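Local coordinates for protein HicA3 Toxin (Yersinia pestis, PDB 4P78) that is the toxin of a HicA3-HicB3 toxin-antitoxin pair, held in complex with its HicB3 antitoxin, and probably cleaves RNA as other HicA toxins do, at residues L6-R18 and V29-L42. Numbering follows the deposited sequence.
Sequences LIKRLEDAGWQIR and VTLCKPGVRKIITL
Trp15 lies between Lys33 and Ile40 in the short loop between helix 3-12 and strand 16-22 of the alpha-beta-beta-beta-alpha HicA fold, which resembles a double-stranded RNA-binding domain. The six-membered ring is covered on both faces: Ile40 CD1 stands 3.6 Å from its centroid, only 5° off the normal, and Lys33 CB makes the opposite CH-pi contact. Lys33 runs on fully extended, with CG anti to the backbone N (chi1 -178°), which carries its ammonium past the indole to Ala13 O; NZ donates there at 2.8 Å, and a water accepts a second bond from NZ. Gly14, the C' residue of a Schellman motif, ends the helix. Beyond Trp15, antiparallel pairing takes over: Gln16 N bonds to Cys32 O at 2.7 Å, Cys32 N answers to Gln16 O, and Arg18 N donates to Thr30 O. Between helix 3-12 and the sheet, Leu10 CD1 meets Leu42 CD1 tip to tip at 3.6 Å; Leu31 sends CD1 to Leu10 CD1 at 4.2 Å and CD2 more loosely toward Ile7 CG2. Arg18 NE forms a salt bridge with Glu52 of the HicB3 chain, while its NH1 reaches Thr30 OG1 at 3.0 Å, the hydroxyl oxygen lying 2° from the guanidinium plane.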
loop_
_atom_site.group_PDB
_atom_site.type_symbol
_atom_site.label_atom_id
_atom_site.label_comp_id
_atom_site.label_asym_id
_atom_site.label_seq_id
_atom_site.Cartn_x
_atom_site.Cartn_y
_atom_site.Cartn_z
ATOM N N LEU C 6 -18.469 4.634 18.804
ATOM C CA LEU C 6 -17.332 3.752 19.095
ATOM C C LEU C 6 -16.676 4.126 20.424
ATOM O O LEU C 6 -16.391 3.261 21.248
ATOM C CB LEU C 6 -16.293 3.801 17.959
ATOM C CG LEU C 6 -14.965 3.070 18.233
ATOM C CD1 LEU C 6 -15.215 1.641 18.693
ATOM C CD2 LEU C 6 -14.059 3.089 16.986
ATOM N N ILE C 7 -16.445 5.419 20.623
ATOM C CA ILE C 7 -15.895 5.936 21.879
ATOM C C ILE C 7 -16.770 5.547 23.084
ATOM O O ILE C 7 -16.263 5.113 24.124
ATOM C CB ILE C 7 -15.731 7.479 21.817
ATOM C CG1 ILE C 7 -14.641 7.862 20.805
ATOM C CG2 ILE C 7 -15.432 8.060 23.199
ATOM C CD1 ILE C 7 -14.406 9.357 20.689
ATOM N N LYS C 8 -18.085 5.665 22.943
ATOM C CA LYS C 8 -18.964 5.268 24.045
ATOM C C LYS C 8 -18.968 3.744 24.253
ATOM O O LYS C 8 -19.044 3.280 25.383
ATOM C CB LYS C 8 -20.368 5.826 23.818
ATOM C CG LYS C 8 -20.362 7.375 23.815
ATOM C CD LYS C 8 -21.453 7.997 22.931
ATOM C CE LYS C 8 -21.157 9.474 22.659
ATOM N NZ LYS C 8 -21.906 10.011 21.476
ATOM N N ARG C 9 -18.804 2.962 23.186
ATOM C CA ARG C 9 -18.625 1.522 23.372
ATOM C C ARG C 9 -17.300 1.206 24.069
ATOM O O ARG C 9 -17.217 0.256 24.855
ATOM C CB ARG C 9 -18.720 0.788 22.037
ATOM C CG ARG C 9 -20.146 0.711 21.515
ATOM C CD ARG C 9 -20.197 0.167 20.108
ATOM N NE ARG C 9 -21.554 0.195 19.576
ATOM C CZ ARG C 9 -22.455 -0.748 19.809
ATOM N NH1 ARG C 9 -22.137 -1.795 20.563
ATOM N NH2 ARG C 9 -23.671 -0.648 19.292
ATOM N N LEU C 10 -16.272 2.009 23.808
ATOM C CA LEU C 10 -14.984 1.831 24.483
ATOM C C LEU C 10 -15.089 2.203 25.972
ATOM O O LEU C 10 -14.478 1.560 26.834
ATOM C CB LEU C 10 -13.894 2.653 23.786
ATOM C CG LEU C 10 -13.405 2.086 22.439
ATOM C CD1 LEU C 10 -12.662 3.117 21.612
ATOM C CD2 LEU C 10 -12.497 0.893 22.687
ATOM N N GLU C 11 -15.875 3.232 26.270
ATOM C CA GLU C 11 -16.107 3.636 27.652
ATOM C C GLU C 11 -16.875 2.555 28.400
ATOM O O GLU C 11 -16.585 2.282 29.563
ATOM C CB GLU C 11 -16.859 4.965 27.715
ATOM C CG GLU C 11 -16.010 6.161 27.326
ATOM C CD GLU C 11 -16.809 7.449 27.346
ATOM O OE1 GLU C 11 -17.998 7.401 26.967
ATOM O OE2 GLU C 11 -16.258 8.497 27.753
ATOM N N ASP C 12 -17.845 1.944 27.733
ATOM C CA ASP C 12 -18.576 0.817 28.303
ATOM C C ASP C 12 -17.632 -0.333 28.669
ATOM O O ASP C 12 -17.917 -1.112 29.570
ATOM C CB ASP C 12 -19.645 0.318 27.329
ATOM C CG ASP C 12 -20.807 1.301 27.172
ATOM O OD1 ASP C 12 -20.978 2.184 28.049
ATOM O OD2 ASP C 12 -21.550 1.183 26.168
ATOM N N ALA C 13 -16.505 -0.435 27.968
ATOM C CA ALA C 13 -15.554 -1.508 28.228
ATOM C C ALA C 13 -14.459 -1.067 29.192
ATOM O O ALA C 13 -13.450 -1.766 29.352
ATOM C CB ALA C 13 -14.940 -2.011 26.918
ATOM N N GLY C 14 -14.648 0.091 29.824
ATOM C CA GLY C 14 -13.737 0.537 30.868
ATOM C C GLY C 14 -12.647 1.507 30.437
ATOM O O GLY C 14 -11.816 1.912 31.252
ATOM N N TRP C 15 -12.645 1.881 29.160
ATOM C CA TRP C 15 -11.694 2.862 28.650
ATOM C C TRP C 15 -12.161 4.286 28.949
ATOM O O TRP C 15 -13.356 4.536 29.099
ATOM C CB TRP C 15 -11.496 2.672 27.131
ATOM C CG TRP C 15 -10.814 1.373 26.812
ATOM C CD1 TRP C 15 -11.394 0.134 26.746
ATOM C CD2 TRP C 15 -9.415 1.176 26.555
ATOM N NE1 TRP C 15 -10.438 -0.820 26.468
ATOM C CE2 TRP C 15 -9.216 -0.206 26.351
ATOM C CE3 TRP C 15 -8.312 2.034 26.480
ATOM C CZ2 TRP C 15 -7.962 -0.748 26.059
ATOM C CZ3 TRP C 15 -7.071 1.500 26.199
ATOM C CH2 TRP C 15 -6.903 0.120 25.989
ATOM N N GLN C 16 -11.217 5.220 29.024
ATOM C CA GLN C 16 -11.552 6.627 29.237
ATOM C C GLN C 16 -10.887 7.491 28.180
ATOM O O GLN C 16 -9.774 7.204 27.780
ATOM C CB GLN C 16 -11.112 7.088 30.629
ATOM C CG GLN C 16 -11.847 6.391 31.770
ATOM C CD GLN C 16 -11.161 6.567 33.126
ATOM O OE1 GLN C 16 -10.277 7.407 33.292
ATOM N NE2 GLN C 16 -11.569 5.755 34.099
ATOM N N ILE C 17 -11.566 8.546 27.749
ATOM C CA ILE C 17 -10.965 9.556 26.891
ATOM C C ILE C 17 -9.799 10.191 27.621
ATOM O O ILE C 17 -9.942 10.692 28.739
ATOM C CB ILE C 17 -11.963 10.655 26.489
ATOM C CG1 ILE C 17 -13.118 10.056 25.682
ATOM C CG2 ILE C 17 -11.230 11.776 25.709
ATOM C CD1 ILE C 17 -14.306 10.994 25.460
ATOM N N ARG C 18 -8.639 10.146 26.984
ATOM C CA ARG C 18 -7.449 10.765 27.515
ATOM C C ARG C 18 -7.399 12.215 27.021
ATOM O O ARG C 18 -7.223 13.158 27.791
ATOM C CB ARG C 18 -6.223 9.955 27.080
ATOM C CG ARG C 18 -4.905 10.402 27.629
ATOM C CD ARG C 18 -3.776 9.442 27.158
ATOM N NE ARG C 18 -2.460 10.056 27.330
ATOM C CZ ARG C 18 -1.873 10.815 26.417
ATOM N NH1 ARG C 18 -2.474 11.038 25.251
ATOM N NH2 ARG C 18 -0.682 11.340 26.661
ATOM N N VAL C 29 -8.410 11.046 18.729
ATOM C CA VAL C 29 -8.728 10.941 20.146
ATOM C C VAL C 29 -7.904 9.769 20.713
ATOM O O VAL C 29 -7.879 8.690 20.123
ATOM C CB VAL C 29 -10.250 10.752 20.365
ATOM C CG1 VAL C 29 -10.585 10.444 21.826
ATOM C CG2 VAL C 29 -11.012 12.002 19.914
ATOM N N THR C 30 -7.182 10.006 21.807
ATOM C CA THR C 30 -6.514 8.919 22.524
ATOM C C THR C 30 -7.331 8.483 23.746
ATOM O O THR C 30 -8.008 9.294 24.396
ATOM C CB THR C 30 -5.076 9.291 22.984
ATOM O OG1 THR C 30 -5.094 10.354 23.948
ATOM C CG2 THR C 30 -4.203 9.665 21.791
ATOM N N LEU C 31 -7.293 7.192 24.035
ATOM C CA LEU C 31 -7.979 6.673 25.213
ATOM C C LEU C 31 -7.024 5.823 26.010
ATOM O O LEU C 31 -6.056 5.294 25.466
ATOM C CB LEU C 31 -9.206 5.849 24.836
ATOM C CG LEU C 31 -10.281 6.572 24.015
ATOM C CD1 LEU C 31 -10.103 6.316 22.493
ATOM C CD2 LEU C 31 -11.660 6.149 24.512
ATOM N N CYS C 32 -7.312 5.691 27.298
ATOM C CA CYS C 32 -6.545 4.836 28.183
ATOM C C CYS C 32 -7.506 4.092 29.095
ATOM O O CYS C 32 -8.682 4.437 29.188
ATOM C CB CYS C 32 -5.556 5.656 29.007
ATOM S SG CYS C 32 -6.343 6.924 30.020
ATOM N N LYS C 33 -7.003 3.075 29.777
ATOM C CA LYS C 33 -7.832 2.269 30.656
ATOM C C LYS C 33 -7.072 2.039 31.949
ATOM O O LYS C 33 -5.936 1.569 31.922
ATOM C CB LYS C 33 -8.208 0.940 29.984
ATOM C CG LYS C 33 -9.115 0.045 30.816
ATOM C CD LYS C 33 -9.593 -1.176 30.024
ATOM C CE LYS C 33 -10.576 -1.999 30.844
ATOM N NZ LYS C 33 -11.153 -3.138 30.068
ATOM N N PRO C 34 -7.696 2.389 33.089
ATOM C CA PRO C 34 -7.047 2.324 34.406
ATOM C C PRO C 34 -6.501 0.931 34.688
ATOM O O PRO C 34 -7.208 -0.049 34.456
ATOM C CB PRO C 34 -8.180 2.681 35.376
ATOM C CG PRO C 34 -9.148 3.444 34.561
ATOM C CD PRO C 34 -9.095 2.841 33.193
ATOM N N GLY C 35 -5.254 0.851 35.147
ATOM C CA GLY C 35 -4.624 -0.426 35.427
ATOM C C GLY C 35 -4.067 -1.113 34.189
ATOM O O GLY C 35 -3.548 -2.228 34.267
ATOM N N VAL C 36 -4.180 -0.453 33.040
ATOM C CA VAL C 36 -3.700 -1.009 31.780
ATOM C C VAL C 36 -2.712 -0.029 31.155
ATOM O O VAL C 36 -3.005 1.162 31.023
ATOM C CB VAL C 36 -4.855 -1.280 30.795
ATOM C CG1 VAL C 36 -4.340 -1.916 29.515
ATOM C CG2 VAL C 36 -5.915 -2.157 31.437
ATOM N N ARG C 37 -1.539 -0.520 30.778
ATOM C CA ARG C 37 -0.521 0.364 30.235
ATOM C C ARG C 37 -0.586 0.351 28.701
ATOM O O ARG C 37 0.394 0.038 28.015
ATOM C CB ARG C 37 0.864 -0.044 30.743
ATOM C CG ARG C 37 1.008 -0.013 32.272
ATOM C CD ARG C 37 2.299 -0.696 32.715
ATOM N NE ARG C 37 2.372 -2.066 32.202
ATOM C CZ ARG C 37 3.500 -2.700 31.883
ATOM N NH1 ARG C 37 4.671 -2.093 32.019
ATOM N NH2 ARG C 37 3.457 -3.948 31.423
ATOM N N LYS C 38 -1.762 0.684 28.173
ATOM C CA LYS C 38 -1.973 0.738 26.731
ATOM C C LYS C 38 -2.698 2.015 26.323
ATOM O O LYS C 38 -3.346 2.675 27.149
ATOM C CB LYS C 38 -2.764 -0.480 26.261
ATOM C CG LYS C 38 -2.084 -1.822 26.538
ATOM C CD LYS C 38 -2.830 -2.944 25.834
ATOM C CE LYS C 38 -2.137 -4.287 25.992
ATOM N NZ LYS C 38 -2.697 -5.076 27.131
ATOM N N ILE C 39 -2.582 2.358 25.045
ATOM C CA ILE C 39 -3.271 3.502 24.470
ATOM C C ILE C 39 -4.074 3.032 23.272
ATOM O O ILE C 39 -3.626 2.164 22.515
ATOM C CB ILE C 39 -2.278 4.618 24.032
ATOM C CG1 ILE C 39 -1.574 5.239 25.241
ATOM C CG2 ILE C 39 -2.992 5.701 23.213
ATOM C CD1 ILE C 39 -2.437 6.167 26.062
ATOM N N ILE C 40 -5.270 3.582 23.105
ATOM C CA ILE C 40 -5.970 3.458 21.837
ATOM C C ILE C 40 -5.987 4.825 21.163
ATOM O O ILE C 40 -6.373 5.820 21.775
ATOM C CB ILE C 40 -7.394 2.908 22.016
ATOM C CG1 ILE C 40 -7.312 1.467 22.518
ATOM C CG2 ILE C 40 -8.182 2.968 20.688
ATOM C CD1 ILE C 40 -8.631 0.804 22.699
ATOM N N THR C 41 -5.509 4.874 19.920
ATOM C CA THR C 41 -5.556 6.092 19.117
ATOM C C THR C 41 -6.573 5.923 17.990
ATOM O O THR C 41 -6.432 5.038 17.132
ATOM C CB THR C 41 -4.162 6.458 18.511
ATOM O OG1 THR C 41 -3.195 6.612 19.554
ATOM C CG2 THR C 41 -4.242 7.748 17.719
ATOM N N LEU C 42 -7.594 6.776 18.007
ATOM C CA LEU C 42 -8.683 6.753 17.029
ATOM C C LEU C 42 -8.698 7.976 16.130
ATOM O O LEU C 42 -8.483 9.092 16.599
ATOM C CB LEU C 42 -10.042 6.679 17.731
ATOM C CG LEU C 42 -10.432 5.411 18.466
ATOM C CD1 LEU C 42 -11.800 5.607 19.123
ATOM C CD2 LEU C 42 -10.461 4.286 17.447
HETATM O O HOH W 1 -10.353 -4.070 27.546
#